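Local coordinates for negative regulator of ofd1 (Schizosaccharomyces pombe, PDB 3QTM), which is required for correct translation termination, promotes the stability of the released Sre1 transcription factor domain and directly inhibits Ofd1 in the control of hypoxic gene expression, at residues A[219-224]-A[233-238]; A[227-232]-A[283-288]. One frame throughout, in Å; residues are numbered along the deposited sequence.

Interaction 1 (A[219-224]-A[233-238])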
ATOM      1  N   LEU A 219       2.355   7.875   5.004  1.00 24.35           N
ATOM      2  CA  LEU A 219       2.268   9.093   5.791  1.00 26.55           C
ATOM      3  C   LEU A 219       2.004  10.297   4.914  1.00 27.50           C
ATOM      4  O   LEU A 219       1.172  11.134   5.245  1.00 29.27           O
ATOM      5  CB  LEU A 219       3.544   9.312   6.620  1.00 28.95           C
ATOM      6  CG  LEU A 219       3.754   8.339   7.783  1.00 30.92           C
ATOM      7  CD1 LEU A 219       5.155   8.470   8.389  1.00 30.31           C
ATOM      8  CD2 LEU A 219       2.679   8.560   8.843  1.00 31.46           C
ATOM      9  N   LYS A 220       2.697  10.392   3.784  1.00 28.14           N
ATOM     10  CA  LYS A 220       2.496  11.545   2.916  1.00 26.71           C
ATOM     11  C   LYS A 220       1.069  11.624   2.359  1.00 28.73           C
ATOM     12  O   LYS A 220       0.555  12.713   2.106  1.00 27.77           O
ATOM     13  CB  LYS A 220       3.518  11.584   1.778  1.00 28.00           C
ATOM     14  CG  LYS A 220       3.461  12.894   0.980  1.00 33.32           C
ATOM     15  CD  LYS A 220       4.552  13.003  -0.083  1.00 36.29           C
ATOM     16  CE  LYS A 220       5.897  12.570   0.477  1.00 38.40           C
ATOM     17  NZ  LYS A 220       7.016  13.390  -0.043  1.00 39.26           N
ATOM     18  N   SER A 221       0.426  10.476   2.170  1.00 28.04           N
ATOM     19  CA  SER A 221      -0.908  10.466   1.572  1.00 29.78           C
ATOM     20  C   SER A 221      -1.956  11.136   2.467  1.00 27.83           C
ATOM     21  O   SER A 221      -3.083  11.369   2.046  1.00 28.22           O
ATOM     22  CB  SER A 221      -1.347   9.040   1.218  1.00 25.86           C
ATOM     23  OG  SER A 221      -1.742   8.318   2.365  1.00 27.69           O
ATOM     24  N   VAL A 222      -1.576  11.440   3.700  1.00 26.61           N
ATOM     25  CA  VAL A 222      -2.512  12.000   4.664  1.00 32.18           C
ATOM     26  C   VAL A 222      -1.880  13.078   5.555  1.00 36.29           C
ATOM     27  O   VAL A 222      -2.374  13.346   6.648  1.00 38.42           O
ATOM     28  CB  VAL A 222      -3.154  10.885   5.542  1.00 30.49           C
ATOM     29  CG1 VAL A 222      -3.937   9.907   4.680  1.00 28.87           C
ATOM     30  CG2 VAL A 222      -2.093  10.143   6.341  1.00 26.64           C
ATOM     31  N   VAL A 223      -0.804  13.704   5.075  1.00 36.53           N
ATOM     32  CA  VAL A 223      -0.132  14.781   5.812  1.00 39.47           C
ATOM     33  C   VAL A 223      -1.060  15.950   6.121  1.00 43.14           C
ATOM     34  O   VAL A 223      -1.138  16.397   7.266  1.00 45.26           O
ATOM     35  CB  VAL A 223       1.108  15.345   5.066  1.00 35.42           C
ATOM     36  CG1 VAL A 223       2.221  14.336   5.061  1.00 41.59           C
ATOM     37  CG2 VAL A 223       0.750  15.771   3.648  1.00 36.48           C
ATOM     38  N   ASP A 224      -1.742  16.453   5.099  1.00 41.19           N
ATOM     39  CA  ASP A 224      -2.716  17.516   5.298  1.00 44.92           C
ATOM     40  C   ASP A 224      -3.554  17.207   6.539  1.00 46.68           C
ATOM     41  O   ASP A 224      -4.301  16.230   6.554  1.00 43.16           O
ATOM     42  CB  ASP A 224      -3.617  17.646   4.069  1.00 46.55           C
ATOM     43  CG  ASP A 224      -4.746  18.645   4.271  1.00 49.12           C
ATOM     44  OD1 ASP A 224      -4.806  19.272   5.350  1.00 48.59           O
ATOM     45  OD2 ASP A 224      -5.579  18.803   3.353  1.00 49.78           O
ATOM     46  N   LEU A 233      -6.869   6.994   9.064  1.00 28.74           N
ATOM     47  CA  LEU A 233      -6.925   5.666   9.662  1.00 27.78           C
ATOM     48  C   LEU A 233      -6.342   4.584   8.768  1.00 27.69           C
ATOM     49  O   LEU A 233      -5.539   3.759   9.212  1.00 29.39           O
ATOM     50  CB  LEU A 233      -8.370   5.296   9.999  1.00 33.62           C
ATOM     51  CG  LEU A 233      -8.825   5.574  11.422  1.00 36.72           C
ATOM     52  CD1 LEU A 233     -10.314   5.255  11.580  1.00 35.43           C
ATOM     53  CD2 LEU A 233      -7.971   4.741  12.374  1.00 35.10           C
ATOM     54  N   ILE A 234      -6.769   4.565   7.512  1.00 28.06           N
ATOM     55  CA  ILE A 234      -6.299   3.551   6.579  1.00 27.19           C
ATOM     56  C   ILE A 234      -4.774   3.609   6.437  1.00 26.95           C
ATOM     57  O   ILE A 234      -4.096   2.581   6.490  1.00 23.70           O
ATOM     58  CB  ILE A 234      -6.958   3.695   5.184  1.00 31.15           C
ATOM     59  CG1 ILE A 234      -8.492   3.641   5.313  1.00 31.12           C
ATOM     60  CG2 ILE A 234      -6.414   2.616   4.234  1.00 26.52           C
ATOM     61  CD1 ILE A 234      -9.242   3.710   3.990  1.00 31.60           C
ATOM     62  N   ALA A 235      -4.251   4.821   6.256  1.00 27.78           N
ATOM     63  CA  ALA A 235      -2.807   5.060   6.157  1.00 24.53           C
ATOM     64  C   ALA A 235      -2.044   4.645   7.430  1.00 23.01           C
ATOM     65  O   ALA A 235      -1.014   3.972   7.357  1.00 24.03           O
ATOM     66  CB  ALA A 235      -2.545   6.545   5.842  1.00 21.71           C
ATOM     67  N   GLN A 236      -2.549   5.061   8.588  1.00 23.75           N
ATOM     68  CA  GLN A 236      -1.883   4.769   9.856  1.00 24.07           C
ATOM     69  C   GLN A 236      -1.926   3.274  10.167  1.00 24.18           C
ATOM     70  O   GLN A 236      -0.961   2.725  10.689  1.00 24.70           O
ATOM     71  CB  GLN A 236      -2.483   5.584  11.006  1.00 24.88           C
ATOM     72  CG  GLN A 236      -2.226   7.087  10.929  1.00 25.05           C
ATOM     73  CD  GLN A 236      -0.757   7.467  11.147  1.00 25.88           C
ATOM     74  OE1 GLN A 236       0.101   6.615  11.403  1.00 25.27           O
ATOM     75  NE2 GLN A 236      -0.469   8.755  11.041  1.00 29.19           N
ATOM     76  N   GLU A 237      -3.033   2.613   9.826  1.00 26.43           N
ATOM     77  CA  GLU A 237      -3.110   1.153   9.942  1.00 24.66           C
ATOM     78  C   GLU A 237      -2.039   0.448   9.104  1.00 25.78           C
ATOM     79  O   GLU A 237      -1.464  -0.563   9.537  1.00 24.74           O
ATOM     80  CB  GLU A 237      -4.496   0.637   9.544  1.00 27.82           C
ATOM     81  CG  GLU A 237      -5.633   1.105  10.442  1.00 34.43           C
ATOM     82  CD  GLU A 237      -5.853   0.194  11.633  1.00 41.77           C
ATOM     83  OE1 GLU A 237      -4.865  -0.403  12.117  1.00 43.64           O
ATOM     84  OE2 GLU A 237      -7.015   0.066  12.085  1.00 44.68           O
ATOM     85  N   ALA A 238      -1.776   0.962   7.903  1.00 23.58           N
ATOM     86  CA  ALA A 238      -0.744   0.372   7.051  1.00 20.45           C
ATOM     87  C   ALA A 238       0.642   0.642   7.647  1.00 23.48           C
ATOM     88  O   ALA A 238       1.544  -0.193   7.572  1.00 22.46           O
ATOM     89  CB  ALA A 238      -0.828   0.914   5.623  1.00 24.06           C
TER
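Ala235 and Val222 meet where helix 229-254 packs against the turn leaving helix 213-220, and the pair illustrates how a small residue lets a helix draw close to a neighbouring loop. The methyl CB of Ala235 points at the turn and reaches both branches of the valine, 3.7 Å from Val222 CG2 and 3.8 Å from Val222 CG1, so it sits against the fork of the side chain rather than beside one arm. Ser221 approaches the same methyl less closely, with its OG 4.0 Å from Ala235 CB. That hydroxyl is not left without a polar partner: it is hydrogen-bonded to the carbonyl of Trp218, one turn back. Pro182 packs on both Ser221 and Val222, and this side of the contact is buried.

The other side is looser and partly open to solvent. Here Leu219 and Gln236 cross at about a right angle, and Leu219 CD2 stands 3.8 Å from Gln236 NE2, out of the plane of the amide. The glutamine chain bends at its second torsion (chi2 -69°), which swings the amide from its own helix toward the leucine, and the same side chain also touches Thr278 and Ile282 of helix 262-285.

The two segments exchange neither a hydrogen bond nor a salt bridge. Methyl groups close the buried side and a methyl against an amide finishes the partly exposed one, which implies an association set by shape and by the burial of apolar surface, with the directional bonds kept inside each segment or spent on other neighbours.

Interaction 2 (A[227-232]-A[283-288]); sequences TPAYYK and YTLDKS
The rings of Tyr230, Tyr231 and Tyr283 stay on their own sides of the contact where Lys232 and Ala229 meet Leu285, in an antiparallel helical hairpin of a tetratricopeptide-repeat-type fold. None of the three reaches across to the other segment; each packs against neighbours on its own side. The ring of Tyr231 has CD2 of Tyr230 over the centre of one face, 3.5 Å above the plane, and CG of Pro228 at its edge; Tyr231 CE1 in turn lies at the edge of the Tyr230 ring, in its plane. Across the contact, Tyr283 carries CG of Lys287 on one face, offset toward the rim, has the Ser288 carbonyl oxygen at its edge and stacks with Trp279.

The start of helix 229-254, with Pro228 at the N-cap position, lies beside the end of helix 262-285. Leu285, in the last turn, bridges the gap with its two methyls. CD1 packs 3.9 Å from Lys232 CB, at the root of the lysine, and CD2 faces further out along the chain. Ala229 adds a looser apolar touch, its CB 4.5 Å from Leu285 CD2.

The two longer side chains cross at about a right angle. Lys232 is extended beyond CG, and its NZ is hydrogen-bonded to the carbonyl oxygen of Pro225. In this surface contact its aliphatic stem thus meets both leucine methyls, with Lys232 CD lying 4.1 Å from Leu285 CD2.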
ATOM      1  N   THR A 227      -7.108  16.252   6.219  1.00 43.10           N
ATOM      2  CA  THR A 227      -7.502  14.943   5.714  1.00 38.44           C
ATOM      3  C   THR A 227      -8.509  14.325   6.685  1.00 38.27           C
ATOM      4  O   THR A 227      -8.283  14.313   7.889  1.00 41.92           O
ATOM      5  CB  THR A 227      -6.277  14.001   5.549  1.00 37.85           C
ATOM      6  OG1 THR A 227      -5.280  14.639   4.742  1.00 40.70           O
ATOM      7  CG2 THR A 227      -6.685  12.676   4.900  1.00 32.39           C
ATOM      8  N   PRO A 228      -9.637  13.833   6.167  1.00 35.21           N
ATOM      9  CA  PRO A 228     -10.651  13.244   7.044  1.00 36.17           C
ATOM     10  C   PRO A 228     -10.073  12.093   7.853  1.00 40.64           C
ATOM     11  O   PRO A 228      -9.176  11.385   7.377  1.00 37.41           O
ATOM     12  CB  PRO A 228     -11.687  12.702   6.062  1.00 37.39           C
ATOM     13  CG  PRO A 228     -11.530  13.546   4.846  1.00 39.45           C
ATOM     14  CD  PRO A 228     -10.068  13.859   4.758  1.00 37.95           C
ATOM     15  N   ALA A 229     -10.592  11.909   9.061  1.00 38.35           N
ATOM     16  CA  ALA A 229     -10.115  10.866   9.951  1.00 37.22           C
ATOM     17  C   ALA A 229     -10.167   9.507   9.262  1.00 33.99           C
ATOM     18  O   ALA A 229      -9.244   8.696   9.382  1.00 30.25           O
ATOM     19  CB  ALA A 229     -10.942  10.855  11.241  1.00 34.00           C
ATOM     20  N   TYR A 230     -11.249   9.276   8.531  1.00 34.51           N
ATOM     21  CA  TYR A 230     -11.450   8.029   7.801  1.00 33.83           C
ATOM     22  C   TYR A 230     -10.230   7.619   6.963  1.00 33.11           C
ATOM     23  O   TYR A 230      -9.865   6.443   6.917  1.00 32.04           O
ATOM     24  CB  TYR A 230     -12.687   8.137   6.905  1.00 33.85           C
ATOM     25  CG  TYR A 230     -12.884   6.938   6.009  1.00 37.69           C
ATOM     26  CD1 TYR A 230     -13.486   5.775   6.488  1.00 40.47           C
ATOM     27  CD2 TYR A 230     -12.461   6.958   4.684  1.00 34.79           C
ATOM     28  CE1 TYR A 230     -13.664   4.656   5.663  1.00 39.50           C
ATOM     29  CE2 TYR A 230     -12.625   5.853   3.860  1.00 39.50           C
ATOM     30  CZ  TYR A 230     -13.229   4.707   4.349  1.00 40.91           C
ATOM     31  OH  TYR A 230     -13.395   3.614   3.523  1.00 43.63           O
ATOM     32  N   TYR A 231      -9.604   8.584   6.295  1.00 32.71           N
ATOM     33  CA  TYR A 231      -8.439   8.277   5.456  1.00 31.78           C
ATOM     34  C   TYR A 231      -7.140   8.180   6.245  1.00 29.99           C
ATOM     35  O   TYR A 231      -6.301   7.327   5.953  1.00 25.42           O
ATOM     36  CB  TYR A 231      -8.313   9.267   4.287  1.00 30.80           C
ATOM     37  CG  TYR A 231      -9.522   9.216   3.373  1.00 32.70           C
ATOM     38  CD1 TYR A 231      -9.712   8.147   2.503  1.00 34.14           C
ATOM     39  CD2 TYR A 231     -10.489  10.219   3.406  1.00 37.69           C
ATOM     40  CE1 TYR A 231     -10.825   8.079   1.676  1.00 39.05           C
ATOM     41  CE2 TYR A 231     -11.611  10.169   2.583  1.00 37.53           C
ATOM     42  CZ  TYR A 231     -11.771   9.096   1.717  1.00 42.06           C
ATOM     43  OH  TYR A 231     -12.873   9.032   0.899  1.00 40.08           O
ATOM     44  N   LYS A 232      -6.970   9.052   7.239  1.00 29.58           N
ATOM     45  CA  LYS A 232      -5.809   8.966   8.116  1.00 29.96           C
ATOM     46  C   LYS A 232      -5.719   7.568   8.732  1.00 28.13           C
ATOM     47  O   LYS A 232      -4.639   7.020   8.890  1.00 27.39           O
ATOM     48  CB  LYS A 232      -5.890  10.009   9.220  1.00 29.76           C
ATOM     49  CG  LYS A 232      -5.826  11.436   8.755  1.00 32.97           C
ATOM     50  CD  LYS A 232      -5.885  12.369   9.947  1.00 34.67           C
ATOM     51  CE  LYS A 232      -5.887  13.830   9.536  1.00 41.35           C
ATOM     52  NZ  LYS A 232      -5.891  14.710  10.737  1.00 43.39           N
ATOM     53  N   TYR A 283      -5.729   5.265  17.951  1.00 31.98           N
ATOM     54  CA  TYR A 283      -6.710   5.256  19.034  1.00 31.43           C
ATOM     55  C   TYR A 283      -7.321   6.636  19.226  1.00 30.07           C
ATOM     56  O   TYR A 283      -8.489   6.758  19.580  1.00 33.62           O
ATOM     57  CB  TYR A 283      -6.073   4.750  20.335  1.00 31.24           C
ATOM     58  CG  TYR A 283      -7.054   4.358  21.425  1.00 33.35           C
ATOM     59  CD1 TYR A 283      -8.042   3.401  21.193  1.00 30.53           C
ATOM     60  CD2 TYR A 283      -6.975   4.919  22.696  1.00 34.36           C
ATOM     61  CE1 TYR A 283      -8.920   3.022  22.183  1.00 32.42           C
ATOM     62  CE2 TYR A 283      -7.857   4.545  23.698  1.00 35.14           C
ATOM     63  CZ  TYR A 283      -8.827   3.594  23.434  1.00 35.62           C
ATOM     64  OH  TYR A 283      -9.709   3.213  24.419  1.00 36.56           O
ATOM     65  N   THR A 284      -6.537   7.677  18.973  1.00 29.35           N
ATOM     66  CA  THR A 284      -7.060   9.040  19.034  1.00 32.32           C
ATOM     67  C   THR A 284      -7.999   9.350  17.868  1.00 36.03           C
ATOM     68  O   THR A 284      -8.875  10.215  17.967  1.00 34.64           O
ATOM     69  CB  THR A 284      -5.933  10.080  19.019  1.00 37.32           C
ATOM     70  OG1 THR A 284      -5.056   9.854  20.130  1.00 38.12           O
ATOM     71  CG2 THR A 284      -6.515  11.485  19.105  1.00 37.18           C
ATOM     72  N   LEU A 285      -7.806   8.653  16.754  1.00 35.68           N
ATOM     73  CA  LEU A 285      -8.611   8.893  15.556  1.00 36.95           C
ATOM     74  C   LEU A 285      -9.941   8.146  15.616  1.00 37.42           C
ATOM     75  O   LEU A 285     -10.999   8.708  15.337  1.00 36.32           O
ATOM     76  CB  LEU A 285      -7.836   8.481  14.300  1.00 31.07           C
ATOM     77  CG  LEU A 285      -6.624   9.348  13.975  1.00 33.58           C
ATOM     78  CD1 LEU A 285      -5.735   8.686  12.910  1.00 31.14           C
ATOM     79  CD2 LEU A 285      -7.083  10.742  13.541  1.00 31.50           C
ATOM     80  N   ASP A 286      -9.866   6.867  15.963  1.00 35.58           N
ATOM     81  CA  ASP A 286     -11.045   6.017  16.088  1.00 38.16           C
ATOM     82  C   ASP A 286     -10.988   5.309  17.437  1.00 39.75           C
ATOM     83  O   ASP A 286     -10.625   4.127  17.523  1.00 36.44           O
ATOM     84  CB  ASP A 286     -11.096   4.986  14.960  1.00 37.44           C
ATOM     85  CG  ASP A 286     -12.277   4.034  15.091  1.00 45.22           C
ATOM     86  OD1 ASP A 286     -13.418   4.525  15.227  1.00 47.85           O
ATOM     87  OD2 ASP A 286     -12.067   2.798  15.057  1.00 46.75           O
ATOM     88  N   LYS A 287     -11.332   6.042  18.490  1.00 38.05           N
ATOM     89  CA  LYS A 287     -11.266   5.503  19.839  1.00 37.58           C
ATOM     90  C   LYS A 287     -12.330   4.437  20.032  1.00 37.94           C
ATOM     91  O   LYS A 287     -13.519   4.737  20.164  1.00 43.62           O
ATOM     92  CB  LYS A 287     -11.412   6.617  20.876  1.00 37.19           C
ATOM     93  CG  LYS A 287     -11.091   6.171  22.293  1.00 38.99           C
ATOM     94  CD  LYS A 287     -11.274   7.298  23.283  1.00 39.83           C
ATOM     95  CE  LYS A 287     -11.243   6.766  24.707  1.00 45.86           C
ATOM     96  NZ  LYS A 287     -11.375   7.865  25.705  1.00 49.50           N
ATOM     97  N   SER A 288     -11.897   3.185  20.029  1.00 37.45           N
ATOM     98  CA  SER A 288     -12.813   2.070  20.169  1.00 35.25           C
ATOM     99  C   SER A 288     -12.166   1.020  21.056  1.00 34.87           C
ATOM    100  O   SER A 288     -10.979   0.732  20.908  1.00 34.60           O
ATOM    101  CB  SER A 288     -13.161   1.489  18.800  1.00 37.96           C
ATOM    102  OG  SER A 288     -14.489   0.988  18.796  1.00 35.30           O
TER

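In the fold
Interactions 1 and 2 share helix 229-254, their centres lying 10 Å apart. Along the chain their segments alternate: 219-224, 227-232, 233-238, then 283-288. The first turns of one helix therefore lean on the preceding turn with one side and on the end of helix 262-285 with another. Interaction 1 is buried nearer the centre of the chain, interaction 2 lies toward the surface. They touch directly, with Leu233 CD1 3.5 Å from Asp286 CB and Val222 CG1 3.7 Å from Tyr231 O. Consecutive helices are thus joined side by side in the C-terminal part of this all-helical protein, consistent with a tetratricopeptide-repeat array.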